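Local atomic coordinates of bifunctional protein PutA (Bdellovibrio bacteriovorus, PDB entry 5UR2), a protein that probably oxidises proline to glutamate in two steps, joining a flavin-dependent proline dehydrogenase to an NAD-dependent L-glutamate gamma-semialdehyde dehydrogenase in one chain. Residues B[797-811]-B[845-859]. Numbering follows the deposited sequence.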
ATOM      1  N   VAL B 797      14.596 -36.020 -20.806  1.00 32.77           N
ATOM      2  CA  VAL B 797      14.277 -37.127 -19.912  1.00 32.84           C
ATOM      3  C   VAL B 797      15.496 -38.016 -19.695  1.00 31.90           C
ATOM      4  O   VAL B 797      15.719 -38.521 -18.587  1.00 34.37           O
ATOM      5  CB  VAL B 797      13.061 -37.903 -20.461  1.00 36.60           C
ATOM      6  CG1 VAL B 797      12.898 -39.231 -19.773  1.00 31.93           C
ATOM      7  CG2 VAL B 797      11.811 -37.079 -20.259  1.00 33.84           C
ATOM      8  N   ASP B 798      16.316 -38.217 -20.731  1.00 34.26           N
ATOM      9  CA  ASP B 798      17.526 -39.016 -20.529  1.00 36.49           C
ATOM     10  C   ASP B 798      18.442 -38.360 -19.493  1.00 33.74           C
ATOM     11  O   ASP B 798      18.907 -39.020 -18.562  1.00 33.36           O
ATOM     12  CB  ASP B 798      18.268 -39.236 -21.852  1.00 41.62           C
ATOM     13  CG  ASP B 798      19.606 -39.985 -21.672  1.00 56.38           C
ATOM     14  OD1 ASP B 798      19.582 -41.209 -21.403  1.00 67.81           O
ATOM     15  OD2 ASP B 798      20.687 -39.357 -21.799  1.00 50.12           O
ATOM     16  N   ARG B 799      18.676 -37.048 -19.609  1.00 31.91           N
ATOM     17  CA  ARG B 799      19.543 -36.383 -18.631  1.00 30.64           C
ATOM     18  C   ARG B 799      18.893 -36.320 -17.251  1.00 33.96           C
ATOM     19  O   ARG B 799      19.585 -36.439 -16.232  1.00 32.91           O
ATOM     20  CB  ARG B 799      19.905 -34.985 -19.107  1.00 31.79           C
ATOM     21  CG  ARG B 799      20.799 -34.955 -20.332  1.00 33.72           C
ATOM     22  CD  ARG B 799      21.373 -33.551 -20.500  1.00 39.61           C
ATOM     23  NE  ARG B 799      22.420 -33.240 -19.524  1.00 41.23           N
ATOM     24  CZ  ARG B 799      22.911 -32.018 -19.327  1.00 43.27           C
ATOM     25  NH1 ARG B 799      22.433 -30.992 -20.023  1.00 47.92           N
ATOM     26  NH2 ARG B 799      23.874 -31.814 -18.434  1.00 35.51           N
ATOM     27  N   LEU B 800      17.565 -36.137 -17.201  1.00 31.03           N
ATOM     28  CA  LEU B 800      16.847 -36.124 -15.928  1.00 33.75           C
ATOM     29  C   LEU B 800      17.013 -37.448 -15.194  1.00 32.30           C
ATOM     30  O   LEU B 800      17.298 -37.473 -13.991  1.00 24.33           O
ATOM     31  CB  LEU B 800      15.358 -35.841 -16.161  1.00 31.00           C
ATOM     32  CG  LEU B 800      14.515 -35.741 -14.881  1.00 34.02           C
ATOM     33  CD1 LEU B 800      14.787 -34.433 -14.129  1.00 36.54           C
ATOM     34  CD2 LEU B 800      12.999 -35.939 -15.140  1.00 30.11           C
ATOM     35  N   VAL B 801      16.810 -38.559 -15.910  1.00 32.71           N
ATOM     36  CA  VAL B 801      16.928 -39.887 -15.315  1.00 32.28           C
ATOM     37  C   VAL B 801      18.361 -40.143 -14.857  1.00 32.25           C
ATOM     38  O   VAL B 801      18.600 -40.630 -13.746  1.00 28.71           O
ATOM     39  CB  VAL B 801      16.449 -40.958 -16.314  1.00 30.67           C
ATOM     40  CG1 VAL B 801      16.845 -42.368 -15.848  1.00 26.36           C
ATOM     41  CG2 VAL B 801      14.940 -40.857 -16.496  1.00 37.25           C
ATOM     42  N   GLU B 802      19.338 -39.831 -15.711  1.00 28.35           N
ATOM     43  CA  GLU B 802      20.726 -40.041 -15.319  1.00 27.17           C
ATOM     44  C   GLU B 802      21.110 -39.171 -14.132  1.00 28.46           C
ATOM     45  O   GLU B 802      21.854 -39.613 -13.253  1.00 31.79           O
ATOM     46  CB  GLU B 802      21.657 -39.777 -16.501  1.00 30.51           C
ATOM     47  CG  GLU B 802      21.538 -40.826 -17.593  1.00 32.25           C
ATOM     48  CD  GLU B 802      21.822 -42.236 -17.092  1.00 42.47           C
ATOM     49  OE1 GLU B 802      22.767 -42.418 -16.293  1.00 46.45           O
ATOM     50  OE2 GLU B 802      21.066 -43.162 -17.465  1.00 46.08           O
ATOM     51  N   THR B 803      20.596 -37.934 -14.070  1.00 31.14           N
ATOM     52  CA  THR B 803      20.918 -37.080 -12.930  1.00 29.05           C
ATOM     53  C   THR B 803      20.230 -37.592 -11.672  1.00 28.11           C
ATOM     54  O   THR B 803      20.830 -37.614 -10.589  1.00 31.79           O
ATOM     55  CB  THR B 803      20.516 -35.624 -13.207  1.00 26.49           C
ATOM     56  OG1 THR B 803      21.211 -35.129 -14.348  1.00 27.63           O
ATOM     57  CG2 THR B 803      20.873 -34.736 -12.026  1.00 25.89           C
ATOM     58  N   ALA B 804      18.970 -38.020 -11.799  1.00 27.91           N
ATOM     59  CA  ALA B 804      18.266 -38.578 -10.649  1.00 29.12           C
ATOM     60  C   ALA B 804      18.965 -39.832 -10.122  1.00 29.51           C
ATOM     61  O   ALA B 804      19.008 -40.053  -8.907  1.00 25.33           O
ATOM     62  CB  ALA B 804      16.813 -38.869 -11.017  1.00 29.67           C
ATOM     63  N   LYS B 805      19.554 -40.648 -11.015  1.00 30.85           N
ATOM     64  CA  LYS B 805      20.330 -41.809 -10.565  1.00 32.99           C
ATOM     65  C   LYS B 805      21.514 -41.419  -9.689  1.00 32.48           C
ATOM     66  O   LYS B 805      22.023 -42.263  -8.945  1.00 31.19           O
ATOM     67  CB  LYS B 805      20.882 -42.627 -11.741  1.00 28.16           C
ATOM     68  CG  LYS B 805      19.897 -43.517 -12.477  1.00 30.40           C
ATOM     69  CD  LYS B 805      20.625 -44.279 -13.583  1.00 41.55           C
ATOM     70  CE  LYS B 805      19.665 -45.079 -14.453  1.00 44.47           C
ATOM     71  NZ  LYS B 805      20.350 -45.576 -15.675  1.00 44.96           N
ATOM     72  N   SER B 806      21.996 -40.183  -9.797  1.00 30.20           N
ATOM     73  CA  SER B 806      23.235 -39.809  -9.135  1.00 32.36           C
ATOM     74  C   SER B 806      23.042 -39.214  -7.744  1.00 31.04           C
ATOM     75  O   SER B 806      24.021 -39.120  -7.001  1.00 33.35           O
ATOM     76  CB  SER B 806      24.012 -38.819 -10.008  1.00 33.57           C
ATOM     77  OG  SER B 806      24.228 -39.368 -11.298  1.00 37.46           O
ATOM     78  N   ILE B 807      21.832 -38.790  -7.367  1.00 30.21           N
ATOM     79  CA  ILE B 807      21.694 -38.100  -6.086  1.00 33.29           C
ATOM     80  C   ILE B 807      21.599 -39.123  -4.963  1.00 31.87           C
ATOM     81  O   ILE B 807      21.074 -40.228  -5.135  1.00 30.02           O
ATOM     82  CB  ILE B 807      20.500 -37.126  -6.066  1.00 29.43           C
ATOM     83  CG1 ILE B 807      19.182 -37.866  -6.214  1.00 27.42           C
ATOM     84  CG2 ILE B 807      20.667 -36.080  -7.172  1.00 24.86           C
ATOM     85  CD1 ILE B 807      17.990 -36.951  -6.078  1.00 31.21           C
ATOM     86  N   GLU B 808      22.120 -38.749  -3.799  1.00 28.33           N
ATOM     87  CA  GLU B 808      22.295 -39.673  -2.689  1.00 33.19           C
ATOM     88  C   GLU B 808      21.214 -39.471  -1.629  1.00 33.02           C
ATOM     89  O   GLU B 808      20.847 -38.340  -1.305  1.00 29.49           O
ATOM     90  CB  GLU B 808      23.684 -39.503  -2.067  1.00 37.29           C
ATOM     91  CG  GLU B 808      24.821 -39.640  -3.074  1.00 43.96           C
ATOM     92  CD  GLU B 808      26.185 -39.770  -2.420  1.00 46.73           C
ATOM     93  OE1 GLU B 808      26.328 -40.574  -1.466  1.00 42.23           O
ATOM     94  OE2 GLU B 808      27.108 -39.046  -2.850  1.00 49.33           O
ATOM     95  N   ILE B 809      20.720 -40.578  -1.086  1.00 31.20           N
ATOM     96  CA  ILE B 809      19.690 -40.580  -0.052  1.00 32.85           C
ATOM     97  C   ILE B 809      20.333 -41.084   1.236  1.00 29.05           C
ATOM     98  O   ILE B 809      20.877 -42.194   1.267  1.00 29.32           O
ATOM     99  CB  ILE B 809      18.496 -41.462  -0.453  1.00 32.65           C
ATOM    100  CG1 ILE B 809      17.918 -41.033  -1.806  1.00 32.20           C
ATOM    101  CG2 ILE B 809      17.426 -41.450   0.619  1.00 28.36           C
ATOM    102  CD1 ILE B 809      18.454 -41.833  -2.987  1.00 33.62           C
ATOM    103  N   HIS B 810      20.292 -40.279   2.288  1.00 27.36           N
ATOM    104  CA  HIS B 810      20.927 -40.632   3.547  1.00 26.86           C
ATOM    105  C   HIS B 810      20.105 -40.106   4.708  1.00 28.90           C
ATOM    106  O   HIS B 810      19.284 -39.195   4.536  1.00 31.26           O
ATOM    107  CB  HIS B 810      22.344 -40.053   3.665  1.00 26.85           C
ATOM    108  CG  HIS B 810      23.309 -40.597   2.674  1.00 25.55           C
ATOM    109  ND1 HIS B 810      23.748 -41.905   2.704  1.00 31.51           N
ATOM    110  CD2 HIS B 810      23.964 -40.001   1.650  1.00 28.04           C
ATOM    111  CE1 HIS B 810      24.610 -42.096   1.721  1.00 31.42           C
ATOM    112  NE2 HIS B 810      24.758 -40.957   1.066  1.00 31.89           N
ATOM    113  N   PRO B 811      20.338 -40.623   5.920  1.00 22.78           N
ATOM    114  CA  PRO B 811      19.875 -39.927   7.118  1.00 24.04           C
ATOM    115  C   PRO B 811      20.249 -38.458   7.036  1.00 27.54           C
ATOM    116  O   PRO B 811      21.310 -38.097   6.517  1.00 21.97           O
ATOM    117  CB  PRO B 811      20.619 -40.634   8.253  1.00 24.11           C
ATOM    118  CG  PRO B 811      20.831 -42.026   7.749  1.00 26.54           C
ATOM    119  CD  PRO B 811      21.051 -41.875   6.249  1.00 27.74           C
ATOM    120  N   LEU B 845      10.126 -44.720 -15.205  1.00 39.24           N
ATOM    121  CA  LEU B 845      11.402 -44.307 -15.789  1.00 37.80           C
ATOM    122  C   LEU B 845      12.568 -44.483 -14.832  1.00 33.51           C
ATOM    123  O   LEU B 845      13.697 -44.659 -15.288  1.00 39.21           O
ATOM    124  CB  LEU B 845      11.370 -42.841 -16.256  1.00 33.33           C
ATOM    125  CG  LEU B 845      10.455 -42.495 -17.432  1.00 36.99           C
ATOM    126  CD1 LEU B 845      10.508 -41.019 -17.741  1.00 32.71           C
ATOM    127  CD2 LEU B 845      10.780 -43.343 -18.673  1.00 40.88           C
ATOM    128  N   PHE B 846      12.330 -44.413 -13.522  1.00 32.71           N
ATOM    129  CA  PHE B 846      13.419 -44.471 -12.559  1.00 32.69           C
ATOM    130  C   PHE B 846      12.862 -44.627 -11.151  1.00 34.86           C
ATOM    131  O   PHE B 846      11.905 -43.940 -10.777  1.00 39.89           O
ATOM    132  CB  PHE B 846      14.281 -43.209 -12.638  1.00 26.02           C
ATOM    133  CG  PHE B 846      15.218 -43.047 -11.484  1.00 41.26           C
ATOM    134  CD1 PHE B 846      16.358 -43.836 -11.382  1.00 37.59           C
ATOM    135  CD2 PHE B 846      14.966 -42.098 -10.498  1.00 39.05           C
ATOM    136  CE1 PHE B 846      17.240 -43.679 -10.316  1.00 35.92           C
ATOM    137  CE2 PHE B 846      15.840 -41.933  -9.432  1.00 34.23           C
ATOM    138  CZ  PHE B 846      16.982 -42.725  -9.340  1.00 33.19           C
ATOM    139  N   LYS B 847      13.489 -45.503 -10.368  1.00 33.26           N
ATOM    140  CA  LYS B 847      13.244 -45.577  -8.933  1.00 33.90           C
ATOM    141  C   LYS B 847      14.577 -45.797  -8.239  1.00 34.15           C
ATOM    142  O   LYS B 847      15.266 -46.783  -8.514  1.00 39.89           O
ATOM    143  CB  LYS B 847      12.244 -46.687  -8.580  1.00 39.11           C
ATOM    144  CG  LYS B 847      11.920 -46.781  -7.079  1.00 39.09           C
ATOM    145  CD  LYS B 847      10.492 -47.293  -6.798  1.00 40.54           C
ATOM    146  CE  LYS B 847      10.286 -48.724  -7.230  1.00 42.77           C
ATOM    147  NZ  LYS B 847       8.995 -49.318  -6.745  1.00 41.54           N
ATOM    148  N   GLY B 848      14.928 -44.885  -7.320  1.00 32.29           N
ATOM    149  CA  GLY B 848      16.219 -44.916  -6.665  1.00 30.00           C
ATOM    150  C   GLY B 848      16.310 -45.956  -5.559  1.00 36.34           C
ATOM    151  O   GLY B 848      15.313 -46.510  -5.106  1.00 36.30           O
ATOM    152  N   SER B 849      17.545 -46.219  -5.140  1.00 35.42           N
ATOM    153  CA  SER B 849      17.833 -47.123  -4.042  1.00 36.48           C
ATOM    154  C   SER B 849      17.930 -46.344  -2.745  1.00 27.84           C
ATOM    155  O   SER B 849      18.387 -45.205  -2.727  1.00 32.28           O
ATOM    156  CB  SER B 849      19.145 -47.865  -4.297  1.00 40.82           C
ATOM    157  OG  SER B 849      19.057 -48.596  -5.505  1.00 51.51           O
ATOM    158  N   VAL B 850      17.493 -46.962  -1.650  1.00 27.86           N
ATOM    159  CA  VAL B 850      17.388 -46.233  -0.383  1.00 29.88           C
ATOM    160  C   VAL B 850      17.878 -47.107   0.751  1.00 33.15           C
ATOM    161  O   VAL B 850      17.699 -48.333   0.756  1.00 37.90           O
ATOM    162  CB  VAL B 850      15.938 -45.793  -0.090  1.00 27.04           C
ATOM    163  CG1 VAL B 850      15.473 -44.759  -1.103  1.00 24.34           C
ATOM    164  CG2 VAL B 850      15.023 -47.023  -0.063  1.00 26.40           C
ATOM    165  N   PRO B 851      18.447 -46.476   1.774  1.00 31.09           N
ATOM    166  CA  PRO B 851      18.856 -47.208   2.974  1.00 34.30           C
ATOM    167  C   PRO B 851      17.650 -47.585   3.826  1.00 34.77           C
ATOM    168  O   PRO B 851      16.520 -47.149   3.595  1.00 30.80           O
ATOM    169  CB  PRO B 851      19.760 -46.204   3.691  1.00 29.76           C
ATOM    170  CG  PRO B 851      19.201 -44.889   3.290  1.00 32.80           C
ATOM    171  CD  PRO B 851      18.759 -45.041   1.872  1.00 24.06           C
ATOM    172  N   GLY B 852      17.910 -48.429   4.826  1.00 31.33           N
ATOM    173  CA  GLY B 852      16.911 -48.811   5.798  1.00 26.61           C
ATOM    174  C   GLY B 852      16.995 -48.001   7.083  1.00 31.86           C
ATOM    175  O   GLY B 852      17.752 -47.038   7.212  1.00 32.36           O
ATOM    176  N   GLY B 853      16.179 -48.401   8.054  1.00 30.66           N
ATOM    177  CA  GLY B 853      16.228 -47.814   9.371  1.00 30.62           C
ATOM    178  C   GLY B 853      15.355 -46.594   9.565  1.00 35.68           C
ATOM    179  O   GLY B 853      15.232 -46.124  10.705  1.00 38.47           O
ATOM    180  N   GLY B 854      14.770 -46.058   8.496  1.00 33.26           N
ATOM    181  CA  GLY B 854      13.928 -44.882   8.578  1.00 30.36           C
ATOM    182  C   GLY B 854      12.950 -44.806   7.421  1.00 31.40           C
ATOM    183  O   GLY B 854      12.797 -45.751   6.647  1.00 38.92           O
ATOM    184  N   PHE B 855      12.283 -43.660   7.310  1.00 25.72           N
ATOM    185  CA  PHE B 855      11.180 -43.510   6.352  1.00 32.45           C
ATOM    186  C   PHE B 855      11.691 -43.022   4.994  1.00 32.45           C
ATOM    187  O   PHE B 855      11.274 -41.993   4.451  1.00 33.93           O
ATOM    188  CB  PHE B 855      10.112 -42.577   6.924  1.00 33.06           C
ATOM    189  CG  PHE B 855       9.627 -42.985   8.295  1.00 30.90           C
ATOM    190  CD1 PHE B 855       9.254 -44.291   8.542  1.00 24.23           C
ATOM    191  CD2 PHE B 855       9.569 -42.072   9.333  1.00 28.44           C
ATOM    192  CE1 PHE B 855       8.814 -44.695   9.809  1.00 28.04           C
ATOM    193  CE2 PHE B 855       9.129 -42.458  10.597  1.00 29.85           C
ATOM    194  CZ  PHE B 855       8.752 -43.773  10.834  1.00 28.00           C
ATOM    195  N   PHE B 856      12.595 -43.808   4.425  1.00 27.62           N
ATOM    196  CA  PHE B 856      13.270 -43.420   3.191  1.00 33.10           C
ATOM    197  C   PHE B 856      12.409 -43.872   2.021  1.00 31.29           C
ATOM    198  O   PHE B 856      12.451 -45.036   1.618  1.00 35.71           O
ATOM    199  CB  PHE B 856      14.679 -44.007   3.144  1.00 37.41           C
ATOM    200  CG  PHE B 856      15.567 -43.495   4.247  1.00 36.18           C
ATOM    201  CD1 PHE B 856      16.168 -42.245   4.153  1.00 26.61           C
ATOM    202  CD2 PHE B 856      15.748 -44.239   5.408  1.00 33.75           C
ATOM    203  CE1 PHE B 856      16.956 -41.762   5.176  1.00 22.02           C
ATOM    204  CE2 PHE B 856      16.538 -43.759   6.438  1.00 29.93           C
ATOM    205  CZ  PHE B 856      17.147 -42.512   6.319  1.00 25.48           C
ATOM    206  N   ALA B 857      11.591 -42.968   1.512  1.00 23.31           N
ATOM    207  CA  ALA B 857      10.860 -43.249   0.279  1.00 37.04           C
ATOM    208  C   ALA B 857      11.754 -42.940  -0.930  1.00 31.55           C
ATOM    209  O   ALA B 857      12.525 -41.980  -0.896  1.00 26.67           O
ATOM    210  CB  ALA B 857       9.556 -42.436   0.212  1.00 25.72           C
ATOM    211  N   PRO B 858      11.697 -43.743  -1.990  1.00 24.18           N
ATOM    212  CA  PRO B 858      12.639 -43.579  -3.102  1.00 24.14           C
ATOM    213  C   PRO B 858      12.215 -42.469  -4.043  1.00 30.08           C
ATOM    214  O   PRO B 858      11.020 -42.288  -4.310  1.00 30.76           O
ATOM    215  CB  PRO B 858      12.578 -44.938  -3.810  1.00 25.57           C
ATOM    216  CG  PRO B 858      11.158 -45.393  -3.573  1.00 28.03           C
ATOM    217  CD  PRO B 858      10.791 -44.890  -2.190  1.00 25.05           C
ATOM    218  N   PRO B 859      13.167 -41.726  -4.604  1.00 28.61           N
ATOM    219  CA  PRO B 859      12.817 -40.796  -5.682  1.00 25.97           C
ATOM    220  C   PRO B 859      12.396 -41.597  -6.907  1.00 28.89           C
ATOM    221  O   PRO B 859      13.113 -42.499  -7.347  1.00 31.46           O
ATOM    222  CB  PRO B 859      14.118 -40.024  -5.924  1.00 28.78           C
ATOM    223  CG  PRO B 859      15.195 -41.018  -5.546  1.00 30.04           C
ATOM    224  CD  PRO B 859      14.623 -41.821  -4.396  1.00 27.94           C
TER
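Val797 CG1 meets Leu845 CD1 at 3.6 Å, the two side chains crossing at about a right angle where helix 790-806 packs on edge strand 843-847 of the aldehyde dehydrogenase domain. One turn on, Val801 sets CG1 near Leu845 O and Phe846 CB, and CG2 near Leu845 CB, at a classic beta bulge where Leu845 and Phe846 both face Ile861. Here the CB atoms of Leu845 and Phe846 both point toward the helix. Phe846, with CG anti to its backbone N (chi1 167°), brings its ring against Ala804 and Lys805: small Ala804 lets it close in, Ala804 CB lying 3.6 Å from Phe846 CE2, while Lys805 CG lies 3.4 Å from Phe846 CE1. The lysine's aliphatic stem packs on the ring while its ammonium end leads away to a salt bridge with Glu802. Beyond the helix, branched Ile809 lodges CD1 against Ser849 O (3.4 Å) and Pro859 CD, and CG2 against Pro851 CD and Phe856 CD1. Pro851 CG lies 3.9 Å above the centre of the Phe856 ring, and His810 O approaches the ring edge, 3.5 Å from Phe856 CE1. Pro811 CD closes the row against Phe856 CZ. No hydrogen bond or salt bridge spans the segments, so shape fit and apolar burial hold them together.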